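PDB 3H4X: phosphatidylinositol-specific phospholipase C1 from Streptomyces antibioticus, which is a member of the phosphatidylinositol-specific phospholipase C family, built on a barrel of mostly parallel strands ringed by helices. Local coordinates for residues A[70-75]-A[138-143]; A[64-69]-A[130-135]; A[102-107]-A[147-152]; A[191-196]-A[229-234]. All blocks are in the same frame, centred on the assembly; numbering follows the deposited sequence.

Contact 1 (A[70-75]-A[138-143]); sequences RSWRVS and GGRGPA
Trp72 and Arg140 are the closest backbone pair between 70-75 and 138-143, and even their CA atoms stand 7.6 Å apart, so no main-chain hydrogen bond joins the two segments. A G1 beta bulge sets Gly139 and Arg140 opposite Asn135, and Gly141 is the N-cap of helix 142-153, its amide N bonded to the carboxylate of Glu144. From this turn the side chain of Arg140 does the bridging. It runs antiparallel to the Trp72 side chain and lays its methylenes along one face of the indole: CB comes within 3.4 Å of Trp72 CZ2, and CG makes a CH-pi contact 3.9 Å from the centroid of the six-membered ring, 12° off the normal. A bend at chi3 (-73°) then lifts the guanidinium away, its plane 75° from that of the ring, so the two do not stack. Ser71 O sits over one guanidinium face, 3.3 Å above the plane, without a hydrogen bond, and Gly138 O lies over the opposite face. The bonded carbonyls are Ser65 O, which takes Arg140 NE, and, weakly, Gly69 O, which shares NH2 with a glycerol. The arginine thus splits its work: its aliphatic stem buries the indole face and its charged end bonds loop carbonyls, tying the loop leading to strand 73-74 to the start of the helix.

Contact 2 (A[64-69]-A[130-135]); sequences WSNALG and MKDGFN. With EOH (ethanol), chain H.
Asp132 takes two consecutive backbone N-H groups of the loop 64-69 with its carboxylate. Ser65 N meets the syn lone pair of Asp132 OD1 at 2.8 Å in an almost straight bond (170°); Asn66 N reaches Asp132 OD2, also at 2.8 Å, from above the carboxylate plane. The uncommon first torsion of Asp132 (chi1 57°), with CG between backbone N and carbonyl carbon, turns the group to the loop. In the other direction, side chains of the loop satisfy carbonyls of the type I turn Met130-Gly133 and its exit: Ser65 OG donates to Gly133 O (2.9 Å, in the carbonyl plane), and Asn66 ND2 donates to Phe134 O at 3.0 Å, with a weak second bond to Asp132 O. Phe134 O also accepts from Lys206 NZ. An ethanol hydroxyl donates to Ala67 O. Trp64 and Lys131 add the apolar part: Lys131 CB lies 3.6 Å from the centroid of the six-membered ring, over its face, while the ends go separate ways, Trp64 NE1 to Ser75 O and Lys131 NZ to a salt bridge with Glu129. With both carboxylate oxygens engaged, Asp132 cannot readily rotate, and reciprocal bonding of backbone by side chain holds together two loops that lack regular structure.

Contact 3 (A[102-107]-A[147-152]); sequences QDFAGC and ALIRQK. With EOH (ethanol), chain K.
Phe104 and Leu148 make the closest apolar contact between these helices, CD2 of the ring lying 3.8 Å from Leu148 CD2, with the side chains running alongside in opposite senses. Ile149 CD1 approaches the same ring at its edge, 4.3 Å from Phe104 CZ. Beside them, Leu148 CD1 packs on Ala105 CB. One helical turn after Leu148, Lys152 passes the same alanine: its CE is 3.5 Å from Ala105 O, and its NZ donates to an ethanol at 2.7 Å and to Ser109 OG. Phe104 holds CG opposite its backbone N (chi1 -176°), which swings the ring into this seam. Further out, Asp103 caps the helix that carries Phe104 and Ala105: Asp103 OD1 accepts from Gly106 N at 3.0 Å, the donor approaching almost in line with the C-O bond, and so fixes the first turn. Leu108, one turn on, extends the apolar seam by touching Leu148, Ile149 and Lys152. The contact therefore packs the start of helix 104-117 against the middle and end of helix 142-153, on the outside of the barrel. Phe104 continues inward to Leu63 of strand 58-64, Ile149 leans on Thr230 in the loop before strand 232-236, and Arg112 bonds Lys152 O at the far end.

Contact 4 (A[191-196]-A[229-234]); sequences FELIPG and STAFPA
Glu192 turns CG opposite its backbone N (chi1 171°) and stays extended beyond it, which carries OE2 across to Ala234 CB at 3.4 Å. Leu193 instead places CG beside its backbone N, and CD1 reaches Ala231 CB on the other face. Phe191 CB packs on Ala231 CB at 3.7 Å. The two strands carrying these groups run parallel, paired Glu192 to Phe232 and Leu193 to Pro233; the axes of 191-195 and 232-234 are 36° apart. Phe232 N donates to Phe191 O at 2.8 Å and 176°; Leu193 N donates to Phe232 O at 3.0 Å; Ala234 N donates to Leu193 O at 2.9 Å. Phe191 O also lies in the plane of the Phe232 ring, at its edge. One water links Phe191 N to Thr230 O beyond the first strand bond; a second donates to Ala234 O and to Leu193 O, which already accepts from Ala234 N. On the Glu192 face, OE2 lies near the carboxylate of Asp260 and the Phe232 ring meets Trp179. Leu193 and Pro233 occupy the opposite face, under helix 209-222, which completes the beta-alpha-beta crossover. The main-chain bonds set the register of these neighbouring barrel strands; the Glu192 face mixes a carboxylate with the Phe232 ring and Ala234, and the Leu193 face packs on the helix.

Contacts 1 and 2 form one cluster at the ends of strands 58-64 and 124-130, their centres about 6 Å apart; Arg73 NH2 bonds Leu68 O across them at 2.7 Å. Contact 3, centred about 10 Å from contact 1, shares helix 142-153 with it and is joined to it by a bond from Phe104 N to Trp72 O. Contact 4 lies about 15 Å from both contact 2 and contact 3, yet touches each: Met130 N bonds Ile194 O, and Ile149 packs on Phe191 and Thr230. Acetyl groups lie beside contact 1: Gly141, Pro142 and Ala143 line one pocket with Ala136 and Glu144, and Pro142 lines another with Glu212 and His216.

Contact 1 (A[70-75]-A[138-143])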
loop_
_atom_site.group_PDB
_atom_site.type_symbol
_atom_site.label_atom_id
_atom_site.label_comp_id
_atom_site.label_asym_id
_atom_site.label_seq_id
_atom_site.Cartn_x
_atom_site.Cartn_y
_atom_site.Cartn_z
ATOM N N ARG A 70 -20.448 12.338 -5.140
ATOM C CA ARG A 70 -19.354 11.806 -5.936
ATOM C C ARG A 70 -18.012 11.901 -5.210
ATOM O O ARG A 70 -17.873 12.629 -4.224
ATOM C CB ARG A 70 -19.281 12.525 -7.288
ATOM C CG ARG A 70 -20.554 12.408 -8.114
ATOM C CD ARG A 70 -20.382 13.002 -9.507
ATOM N NE ARG A 70 -19.411 12.269 -10.315
ATOM C CZ ARG A 70 -19.680 11.150 -10.983
ATOM N NH1 ARG A 70 -20.896 10.623 -10.939
ATOM N NH2 ARG A 70 -18.731 10.556 -11.694
ATOM N N SER A 71 -17.048 11.133 -5.711
ATOM C CA SER A 71 -15.649 11.161 -5.271
ATOM C C SER A 71 -15.334 10.160 -4.167
ATOM O O SER A 71 -16.192 9.825 -3.345
ATOM C CB SER A 71 -15.211 12.573 -4.855
ATOM O OG SER A 71 -15.525 12.849 -3.499
ATOM N N TRP A 72 -14.099 9.662 -4.183
ATOM C CA TRP A 72 -13.526 8.958 -3.044
ATOM C C TRP A 72 -12.890 10.002 -2.146
ATOM O O TRP A 72 -11.999 10.742 -2.573
ATOM C CB TRP A 72 -12.429 7.992 -3.487
ATOM C CG TRP A 72 -12.883 6.619 -3.858
ATOM C CD1 TRP A 72 -13.150 5.580 -3.015
ATOM C CD2 TRP A 72 -13.081 6.122 -5.184
ATOM N NE1 TRP A 72 -13.515 4.470 -3.739
ATOM C CE2 TRP A 72 -13.485 4.779 -5.073
ATOM C CE3 TRP A 72 -12.968 6.689 -6.458
ATOM C CZ2 TRP A 72 -13.772 3.989 -6.189
ATOM C CZ3 TRP A 72 -13.252 5.911 -7.557
ATOM C CH2 TRP A 72 -13.652 4.574 -7.418
ATOM N N ARG A 73 -13.336 10.065 -0.897
ATOM C CA ARG A 73 -12.806 11.057 0.027
ATOM C C ARG A 73 -11.467 10.616 0.589
ATOM O O ARG A 73 -11.246 9.428 0.827
ATOM C CB ARG A 73 -13.763 11.277 1.196
ATOM C CG ARG A 73 -15.221 11.369 0.822
ATOM C CD ARG A 73 -15.516 12.591 -0.024
ATOM N NE ARG A 73 -16.962 12.750 -0.150
ATOM C CZ ARG A 73 -17.720 13.380 0.741
ATOM N NH1 ARG A 73 -17.166 13.943 1.804
ATOM N NH2 ARG A 73 -19.032 13.458 0.563
ATOM N N VAL A 74 -10.589 11.584 0.828
ATOM C CA VAL A 74 -9.355 11.343 1.553
ATOM C C VAL A 74 -9.493 12.030 2.903
ATOM O O VAL A 74 -9.643 13.253 2.968
ATOM C CB VAL A 74 -8.140 11.922 0.813
ATOM C CG1 VAL A 74 -6.870 11.687 1.617
ATOM C CG2 VAL A 74 -8.030 11.312 -0.581
ATOM N N SER A 75 -9.474 11.249 3.978
ATOM C CA SER A 75 -9.703 11.791 5.311
ATOM C C SER A 75 -9.381 10.742 6.361
ATOM O O SER A 75 -9.675 9.559 6.175
ATOM C CB SER A 75 -11.169 12.221 5.461
ATOM O OG SER A 75 -11.402 12.924 6.676
ATOM N N GLY A 138 -22.815 2.479 -5.710
ATOM C CA GLY A 138 -22.720 3.923 -5.896
ATOM C C GLY A 138 -21.667 4.341 -6.908
ATOM O O GLY A 138 -21.275 5.505 -6.959
ATOM N N GLY A 139 -21.204 3.388 -7.711
ATOM C CA GLY A 139 -20.230 3.679 -8.757
ATOM C C GLY A 139 -18.802 3.802 -8.258
ATOM O O GLY A 139 -17.953 4.386 -8.929
ATOM N N ARG A 140 -18.539 3.252 -7.075
ATOM C CA ARG A 140 -17.194 3.271 -6.503
ATOM C C ARG A 140 -16.793 1.886 -6.017
ATOM O O ARG A 140 -16.460 1.683 -4.848
ATOM C CB ARG A 140 -17.088 4.308 -5.387
ATOM C CG ARG A 140 -17.192 5.738 -5.895
ATOM C CD ARG A 140 -16.839 6.750 -4.829
ATOM N NE ARG A 140 -17.868 6.893 -3.797
ATOM C CZ ARG A 140 -18.937 7.676 -3.908
ATOM N NH1 ARG A 140 -19.811 7.765 -2.910
ATOM N NH2 ARG A 140 -19.138 8.363 -5.024
ATOM N N GLY A 141 -16.831 0.930 -6.937
ATOM C CA GLY A 141 -16.370 -0.421 -6.663
ATOM C C GLY A 141 -14.992 -0.660 -7.258
ATOM O O GLY A 141 -14.359 0.257 -7.777
ATOM N N PRO A 142 -14.515 -1.908 -7.186
ATOM C CA PRO A 142 -13.192 -2.257 -7.704
ATOM C C PRO A 142 -12.957 -1.815 -9.153
ATOM O O PRO A 142 -11.879 -1.311 -9.473
ATOM C CB PRO A 142 -13.176 -3.782 -7.584
ATOM C CG PRO A 142 -14.046 -4.050 -6.389
ATOM C CD PRO A 142 -15.151 -3.032 -6.476
ATOM N N ALA A 143 -13.950 -1.989 -10.020
ATOM C CA ALA A 143 -13.788 -1.643 -11.428
ATOM C C ALA A 143 -13.604 -0.139 -11.628
ATOM O O ALA A 143 -12.796 0.295 -12.451
ATOM C CB ALA A 143 -14.968 -2.155 -12.245
#

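Contact 2 (A[64-69]-A[130-135])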
loop_
_atom_site.group_PDB
_atom_site.type_symbol
_atom_site.label_atom_id
_atom_site.label_comp_id
_atom_site.label_asym_id
_atom_site.label_seq_id
_atom_site.Cartn_x
_atom_site.Cartn_y
_atom_site.Cartn_z
ATOM N N TRP A 64 -12.543 6.891 1.542
ATOM C CA TRP A 64 -13.930 6.607 1.885
ATOM C C TRP A 64 -14.763 6.515 0.613
ATOM O O TRP A 64 -14.750 7.438 -0.206
ATOM C CB TRP A 64 -14.494 7.701 2.788
ATOM C CG TRP A 64 -13.730 7.893 4.054
ATOM C CD1 TRP A 64 -12.506 8.486 4.197
ATOM C CD2 TRP A 64 -14.144 7.507 5.367
ATOM N NE1 TRP A 64 -12.130 8.481 5.519
ATOM C CE2 TRP A 64 -13.120 7.888 6.259
ATOM C CE3 TRP A 64 -15.281 6.873 5.878
ATOM C CZ2 TRP A 64 -13.202 7.659 7.629
ATOM C CZ3 TRP A 64 -15.358 6.650 7.239
ATOM C CH2 TRP A 64 -14.326 7.039 8.098
ATOM N N SER A 65 -15.485 5.409 0.454
ATOM C CA SER A 65 -16.288 5.174 -0.744
ATOM C C SER A 65 -17.782 5.344 -0.512
ATOM O O SER A 65 -18.545 5.438 -1.471
ATOM C CB SER A 65 -16.081 3.752 -1.276
ATOM O OG SER A 65 -14.721 3.384 -1.354
ATOM N N ASN A 66 -18.200 5.335 0.750
ATOM C CA ASN A 66 -19.626 5.315 1.074
ATOM C C ASN A 66 -20.148 6.620 1.665
ATOM O O ASN A 66 -21.257 6.674 2.204
ATOM C CB ASN A 66 -19.957 4.118 1.966
ATOM C CG ASN A 66 -19.981 2.819 1.192
ATOM O OD1 ASN A 66 -20.912 2.558 0.429
ATOM N ND2 ASN A 66 -18.946 2.001 1.366
ATOM N N ALA A 67 -19.348 7.673 1.567
ATOM C CA ALA A 67 -19.849 9.005 1.866
ATOM C C ALA A 67 -20.822 9.403 0.760
ATOM O O ALA A 67 -20.883 8.758 -0.292
ATOM C CB ALA A 67 -18.709 9.998 1.968
ATOM N N LEU A 68 -21.595 10.455 1.003
ATOM C CA LEU A 68 -22.599 10.883 0.039
ATOM C C LEU A 68 -21.961 11.619 -1.134
ATOM O O LEU A 68 -20.885 12.203 -1.005
ATOM C CB LEU A 68 -23.656 11.762 0.717
ATOM C CG LEU A 68 -24.420 11.117 1.875
ATOM C CD1 LEU A 68 -25.483 12.063 2.403
ATOM C CD2 LEU A 68 -25.045 9.806 1.437
ATOM N N GLY A 69 -22.628 11.580 -2.281
ATOM C CA GLY A 69 -22.167 12.308 -3.453
ATOM C C GLY A 69 -20.993 11.649 -4.146
ATOM O O GLY A 69 -20.582 10.545 -3.786
ATOM N N MET A 130 -9.256 1.210 2.705
ATOM C CA MET A 130 -10.614 1.558 2.323
ATOM C C MET A 130 -11.429 1.605 3.607
ATOM O O MET A 130 -11.982 0.591 4.046
ATOM C CB MET A 130 -11.177 0.518 1.355
ATOM C CG MET A 130 -10.393 0.373 0.062
ATOM S SD MET A 130 -10.302 1.895 -0.898
ATOM C CE MET A 130 -11.964 2.505 -0.647
ATOM N N LYS A 131 -11.471 2.784 4.225
ATOM C CA LYS A 131 -12.025 2.942 5.571
ATOM C C LYS A 131 -13.372 2.256 5.724
ATOM O O LYS A 131 -13.622 1.547 6.708
ATOM C CB LYS A 131 -12.170 4.428 5.919
ATOM C CG LYS A 131 -10.867 5.193 6.039
ATOM C CD LYS A 131 -9.924 4.586 7.052
ATOM C CE LYS A 131 -10.506 4.619 8.444
ATOM N NZ LYS A 131 -9.471 4.235 9.449
ATOM N N ASP A 132 -14.236 2.484 4.742
ATOM C CA ASP A 132 -15.602 1.985 4.769
ATOM C C ASP A 132 -15.869 0.998 3.635
ATOM O O ASP A 132 -17.014 0.810 3.221
ATOM C CB ASP A 132 -16.592 3.156 4.704
ATOM C CG ASP A 132 -16.394 4.031 3.471
ATOM O OD1 ASP A 132 -15.496 3.729 2.655
ATOM O OD2 ASP A 132 -17.137 5.023 3.303
ATOM N N GLY A 133 -14.811 0.357 3.146
ATOM C CA GLY A 133 -14.930 -0.615 2.062
ATOM C C GLY A 133 -15.270 0.030 0.731
ATOM O O GLY A 133 -15.151 1.244 0.569
ATOM N N PHE A 134 -15.689 -0.791 -0.226
ATOM C CA PHE A 134 -16.095 -0.300 -1.533
ATOM C C PHE A 134 -17.573 0.073 -1.557
ATOM O O PHE A 134 -18.323 -0.201 -0.614
ATOM C CB PHE A 134 -15.807 -1.347 -2.614
ATOM C CG PHE A 134 -14.359 -1.438 -3.009
ATOM C CD1 PHE A 134 -13.784 -0.458 -3.795
ATOM C CD2 PHE A 134 -13.576 -2.508 -2.603
ATOM C CE1 PHE A 134 -12.451 -0.539 -4.166
ATOM C CE2 PHE A 134 -12.244 -2.593 -2.970
ATOM C CZ PHE A 134 -11.684 -1.609 -3.750
ATOM N N ASN A 135 -17.977 0.696 -2.655
ATOM C CA ASN A 135 -19.357 1.098 -2.863
ATOM C C ASN A 135 -19.724 0.880 -4.325
ATOM O O ASN A 135 -19.945 1.832 -5.070
ATOM C CB ASN A 135 -19.533 2.567 -2.478
ATOM C CG ASN A 135 -20.960 3.043 -2.621
ATOM O OD1 ASN A 135 -21.875 2.250 -2.839
ATOM N ND2 ASN A 135 -21.157 4.347 -2.495
HETATM C C1 EOH H . -22.861 6.549 -1.755
HETATM C C2 EOH H . -23.558 5.962 -2.977
HETATM O O EOH H . -23.061 7.940 -1.655
#

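Contact 3 (A[102-107]-A[147-152])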
loop_
_atom_site.group_PDB
_atom_site.type_symbol
_atom_site.label_atom_id
_atom_site.label_comp_id
_atom_site.label_asym_id
_atom_site.label_seq_id
_atom_site.Cartn_x
_atom_site.Cartn_y
_atom_site.Cartn_z
ATOM N N GLN A 102 -8.035 18.047 -1.220
ATOM C CA GLN A 102 -8.597 17.408 -2.403
ATOM C C GLN A 102 -8.828 15.914 -2.181
ATOM O O GLN A 102 -8.331 15.331 -1.213
ATOM C CB GLN A 102 -7.720 17.664 -3.631
ATOM C CG GLN A 102 -7.528 19.141 -3.924
ATOM C CD GLN A 102 -8.848 19.857 -4.122
ATOM O OE1 GLN A 102 -9.576 19.576 -5.069
ATOM N NE2 GLN A 102 -9.158 20.792 -3.231
ATOM N N ASP A 103 -9.597 15.316 -3.083
ATOM C CA ASP A 103 -10.003 13.921 -2.979
ATOM C C ASP A 103 -8.980 12.967 -3.598
ATOM O O ASP A 103 -7.856 13.359 -3.911
ATOM C CB ASP A 103 -11.373 13.728 -3.635
ATOM C CG ASP A 103 -11.359 14.038 -5.125
ATOM O OD1 ASP A 103 -10.283 14.355 -5.675
ATOM O OD2 ASP A 103 -12.438 13.967 -5.751
ATOM N N PHE A 104 -9.375 11.711 -3.775
ATOM C CA PHE A 104 -8.456 10.694 -4.282
ATOM C C PHE A 104 -7.978 11.043 -5.691
ATOM O O PHE A 104 -6.792 10.904 -6.005
ATOM C CB PHE A 104 -9.120 9.317 -4.240
ATOM C CG PHE A 104 -8.221 8.176 -4.652
ATOM C CD1 PHE A 104 -6.892 8.121 -4.254
ATOM C CD2 PHE A 104 -8.730 7.132 -5.405
ATOM C CE1 PHE A 104 -6.081 7.052 -4.623
ATOM C CE2 PHE A 104 -7.926 6.066 -5.775
ATOM C CZ PHE A 104 -6.603 6.028 -5.381
ATOM N N ALA A 105 -8.893 11.500 -6.541
ATOM C CA ALA A 105 -8.503 11.938 -7.876
ATOM C C ALA A 105 -7.446 13.042 -7.804
ATOM O O ALA A 105 -6.525 13.082 -8.622
ATOM C CB ALA A 105 -9.717 12.395 -8.676
ATOM N N GLY A 106 -7.580 13.937 -6.827
ATOM C CA GLY A 106 -6.598 14.998 -6.629
ATOM C C GLY A 106 -5.244 14.458 -6.203
ATOM O O GLY A 106 -4.202 14.921 -6.669
ATOM N N CYS A 107 -5.258 13.475 -5.311
ATOM C CA CYS A 107 -4.032 12.812 -4.898
ATOM C C CYS A 107 -3.329 12.176 -6.096
ATOM O O CYS A 107 -2.121 12.330 -6.285
ATOM C CB CYS A 107 -4.349 11.746 -3.853
ATOM S SG CYS A 107 -2.917 10.832 -3.287
ATOM N N ALA A 147 -10.349 1.946 -12.955
ATOM C CA ALA A 147 -10.514 2.856 -14.084
ATOM C C ALA A 147 -9.932 4.234 -13.792
ATOM O O ALA A 147 -9.315 4.853 -14.660
ATOM C CB ALA A 147 -11.981 2.963 -14.479
ATOM N N LEU A 148 -10.133 4.714 -12.571
ATOM C CA LEU A 148 -9.614 6.013 -12.164
ATOM C C LEU A 148 -8.091 6.004 -12.139
ATOM O O LEU A 148 -7.448 6.934 -12.622
ATOM C CB LEU A 148 -10.165 6.401 -10.793
ATOM C CG LEU A 148 -9.600 7.693 -10.199
ATOM C CD1 LEU A 148 -9.852 8.898 -11.099
ATOM C CD2 LEU A 148 -10.188 7.921 -8.820
ATOM N N ILE A 149 -7.510 4.958 -11.565
ATOM C CA ILE A 149 -6.060 4.859 -11.514
ATOM C C ILE A 149 -5.463 4.751 -12.919
ATOM O O ILE A 149 -4.458 5.398 -13.216
ATOM C CB ILE A 149 -5.604 3.704 -10.597
ATOM C CG1 ILE A 149 -5.906 4.062 -9.136
ATOM C CG2 ILE A 149 -4.122 3.415 -10.786
ATOM C CD1 ILE A 149 -5.678 2.942 -8.160
ATOM N N ARG A 150 -6.091 3.964 -13.790
ATOM C CA ARG A 150 -5.634 3.876 -15.182
ATOM C C ARG A 150 -5.664 5.248 -15.845
ATOM O O ARG A 150 -4.729 5.628 -16.542
ATOM C CB ARG A 150 -6.487 2.899 -16.004
ATOM C CG ARG A 150 -6.280 1.429 -15.673
ATOM C CD ARG A 150 -6.782 0.497 -16.784
ATOM N NE ARG A 150 -8.147 0.802 -17.209
ATOM C CZ ARG A 150 -9.244 0.349 -16.606
ATOM N NH1 ARG A 150 -9.152 -0.439 -15.539
ATOM N NH2 ARG A 150 -10.440 0.690 -17.069
ATOM N N GLN A 151 -6.745 5.987 -15.628
ATOM C CA GLN A 151 -6.903 7.304 -16.236
ATOM C C GLN A 151 -5.822 8.274 -15.770
ATOM O O GLN A 151 -5.255 9.019 -16.568
ATOM C CB GLN A 151 -8.293 7.864 -15.921
ATOM C CG GLN A 151 -8.621 9.174 -16.624
ATOM C CD GLN A 151 -8.323 10.397 -15.783
ATOM O OE1 GLN A 151 -8.592 10.422 -14.582
ATOM N NE2 GLN A 151 -7.784 11.435 -16.419
ATOM N N LYS A 152 -5.534 8.264 -14.474
ATOM C CA LYS A 152 -4.602 9.231 -13.905
ATOM C C LYS A 152 -3.134 8.872 -14.109
ATOM O O LYS A 152 -2.303 9.752 -14.337
ATOM C CB LYS A 152 -4.874 9.414 -12.412
ATOM C CG LYS A 152 -6.197 10.092 -12.106
ATOM C CD LYS A 152 -6.161 11.575 -12.425
ATOM C CE LYS A 152 -7.430 12.259 -11.940
ATOM N NZ LYS A 152 -7.378 13.728 -12.151
HETATM C C1 EOH K . -8.165 15.632 -10.012
HETATM C C2 EOH K . -7.313 16.715 -10.664
HETATM O O EOH K . -9.207 15.197 -10.856
#

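Contact 4 (A[191-196]-A[229-234])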
loop_
_atom_site.group_PDB
_atom_site.type_symbol
_atom_site.label_atom_id
_atom_site.label_comp_id
_atom_site.label_asym_id
_atom_site.label_seq_id
_atom_site.Cartn_x
_atom_site.Cartn_y
_atom_site.Cartn_z
ATOM N N PHE A 191 0.073 -0.306 -5.792
ATOM C CA PHE A 191 -0.999 -0.056 -4.844
ATOM C C PHE A 191 -1.292 -1.308 -4.035
ATOM O O PHE A 191 -1.339 -2.410 -4.585
ATOM C CB PHE A 191 -2.274 0.383 -5.571
ATOM C CG PHE A 191 -2.189 1.754 -6.165
ATOM C CD1 PHE A 191 -2.670 2.851 -5.473
ATOM C CD2 PHE A 191 -1.626 1.951 -7.413
ATOM C CE1 PHE A 191 -2.583 4.119 -6.005
ATOM C CE2 PHE A 191 -1.539 3.220 -7.951
ATOM C CZ PHE A 191 -2.021 4.304 -7.245
ATOM N N GLU A 192 -1.490 -1.122 -2.735
ATOM C CA GLU A 192 -1.925 -2.169 -1.812
ATOM C C GLU A 192 -3.275 -1.752 -1.240
ATOM O O GLU A 192 -3.464 -0.586 -0.902
ATOM C CB GLU A 192 -0.920 -2.307 -0.661
ATOM C CG GLU A 192 -1.391 -3.213 0.475
ATOM C CD GLU A 192 -0.645 -2.998 1.789
ATOM O OE1 GLU A 192 0.271 -2.147 1.863
ATOM O OE2 GLU A 192 -0.997 -3.696 2.768
ATOM N N LEU A 193 -4.213 -2.687 -1.140
ATOM C CA LEU A 193 -5.504 -2.414 -0.511
ATOM C C LEU A 193 -5.666 -3.218 0.771
ATOM O O LEU A 193 -5.413 -4.425 0.780
ATOM C CB LEU A 193 -6.641 -2.805 -1.458
ATOM C CG LEU A 193 -6.948 -1.848 -2.605
ATOM C CD1 LEU A 193 -7.732 -2.541 -3.709
ATOM C CD2 LEU A 193 -7.717 -0.636 -2.091
ATOM N N ILE A 194 -6.098 -2.564 1.848
ATOM C CA ILE A 194 -6.563 -3.281 3.037
ATOM C C ILE A 194 -7.963 -2.826 3.415
ATOM O O ILE A 194 -8.374 -1.707 3.087
ATOM C CB ILE A 194 -5.630 -3.118 4.269
ATOM C CG1 ILE A 194 -5.513 -1.651 4.699
ATOM C CG2 ILE A 194 -4.270 -3.744 4.010
ATOM C CD1 ILE A 194 -5.016 -1.484 6.129
ATOM N N PRO A 195 -8.712 -3.703 4.103
ATOM C CA PRO A 195 -10.014 -3.314 4.624
ATOM C C PRO A 195 -9.854 -2.261 5.712
ATOM O O PRO A 195 -8.791 -2.155 6.335
ATOM C CB PRO A 195 -10.568 -4.615 5.224
ATOM C CG PRO A 195 -9.751 -5.709 4.642
ATOM C CD PRO A 195 -8.394 -5.106 4.411
ATOM N N GLY A 196 -10.915 -1.500 5.950
ATOM C CA GLY A 196 -10.843 -0.359 6.851
ATOM C C GLY A 196 -11.481 -0.583 8.205
ATOM O O GLY A 196 -12.230 -1.541 8.411
ATOM N N SER A 229 -6.324 -4.425 -14.125
ATOM C CA SER A 229 -6.269 -4.277 -12.664
ATOM C C SER A 229 -5.127 -3.352 -12.252
ATOM O O SER A 229 -4.150 -3.196 -12.986
ATOM C CB SER A 229 -6.113 -5.640 -11.979
ATOM O OG SER A 229 -4.864 -6.234 -12.281
ATOM N N THR A 230 -5.239 -2.755 -11.069
ATOM C CA THR A 230 -4.260 -1.751 -10.655
ATOM C C THR A 230 -3.668 -1.941 -9.264
ATOM O O THR A 230 -2.714 -1.250 -8.920
ATOM C CB THR A 230 -4.842 -0.317 -10.714
ATOM O OG1 THR A 230 -5.884 -0.179 -9.736
ATOM C CG2 THR A 230 -5.374 0.008 -12.106
ATOM N N ALA A 231 -4.226 -2.848 -8.464
ATOM C CA ALA A 231 -3.846 -2.937 -7.056
ATOM C C ALA A 231 -3.736 -4.369 -6.559
ATOM O O ALA A 231 -4.379 -5.278 -7.088
ATOM C CB ALA A 231 -4.839 -2.166 -6.198
ATOM N N PHE A 232 -2.925 -4.550 -5.522
ATOM C CA PHE A 232 -2.770 -5.832 -4.858
ATOM C C PHE A 232 -3.540 -5.832 -3.542
ATOM O O PHE A 232 -3.234 -5.051 -2.644
ATOM C CB PHE A 232 -1.293 -6.078 -4.571
ATOM C CG PHE A 232 -0.464 -6.265 -5.802
ATOM C CD1 PHE A 232 -0.255 -7.534 -6.317
ATOM C CD2 PHE A 232 0.107 -5.182 -6.452
ATOM C CE1 PHE A 232 0.504 -7.723 -7.451
ATOM C CE2 PHE A 232 0.869 -5.364 -7.593
ATOM C CZ PHE A 232 1.069 -6.637 -8.089
ATOM N N PRO A 233 -4.548 -6.703 -3.419
ATOM C CA PRO A 233 -5.236 -6.796 -2.139
ATOM C C PRO A 233 -4.335 -7.516 -1.142
ATOM O O PRO A 233 -3.652 -8.482 -1.499
ATOM C CB PRO A 233 -6.462 -7.649 -2.465
ATOM C CG PRO A 233 -6.022 -8.499 -3.598
ATOM C CD PRO A 233 -5.089 -7.645 -4.414
ATOM N N ALA A 234 -4.323 -7.036 0.096
ATOM C CA ALA A 234 -3.506 -7.627 1.136
ATOM C C ALA A 234 -4.367 -8.338 2.171
ATOM O O ALA A 234 -5.527 -7.978 2.388
ATOM C CB ALA A 234 -2.669 -6.554 1.813
HETATM O O HOH W 1 -0.289 -2.061 -7.968
HETATM O O HOH W 2 -7.377 -6.409 1.017
#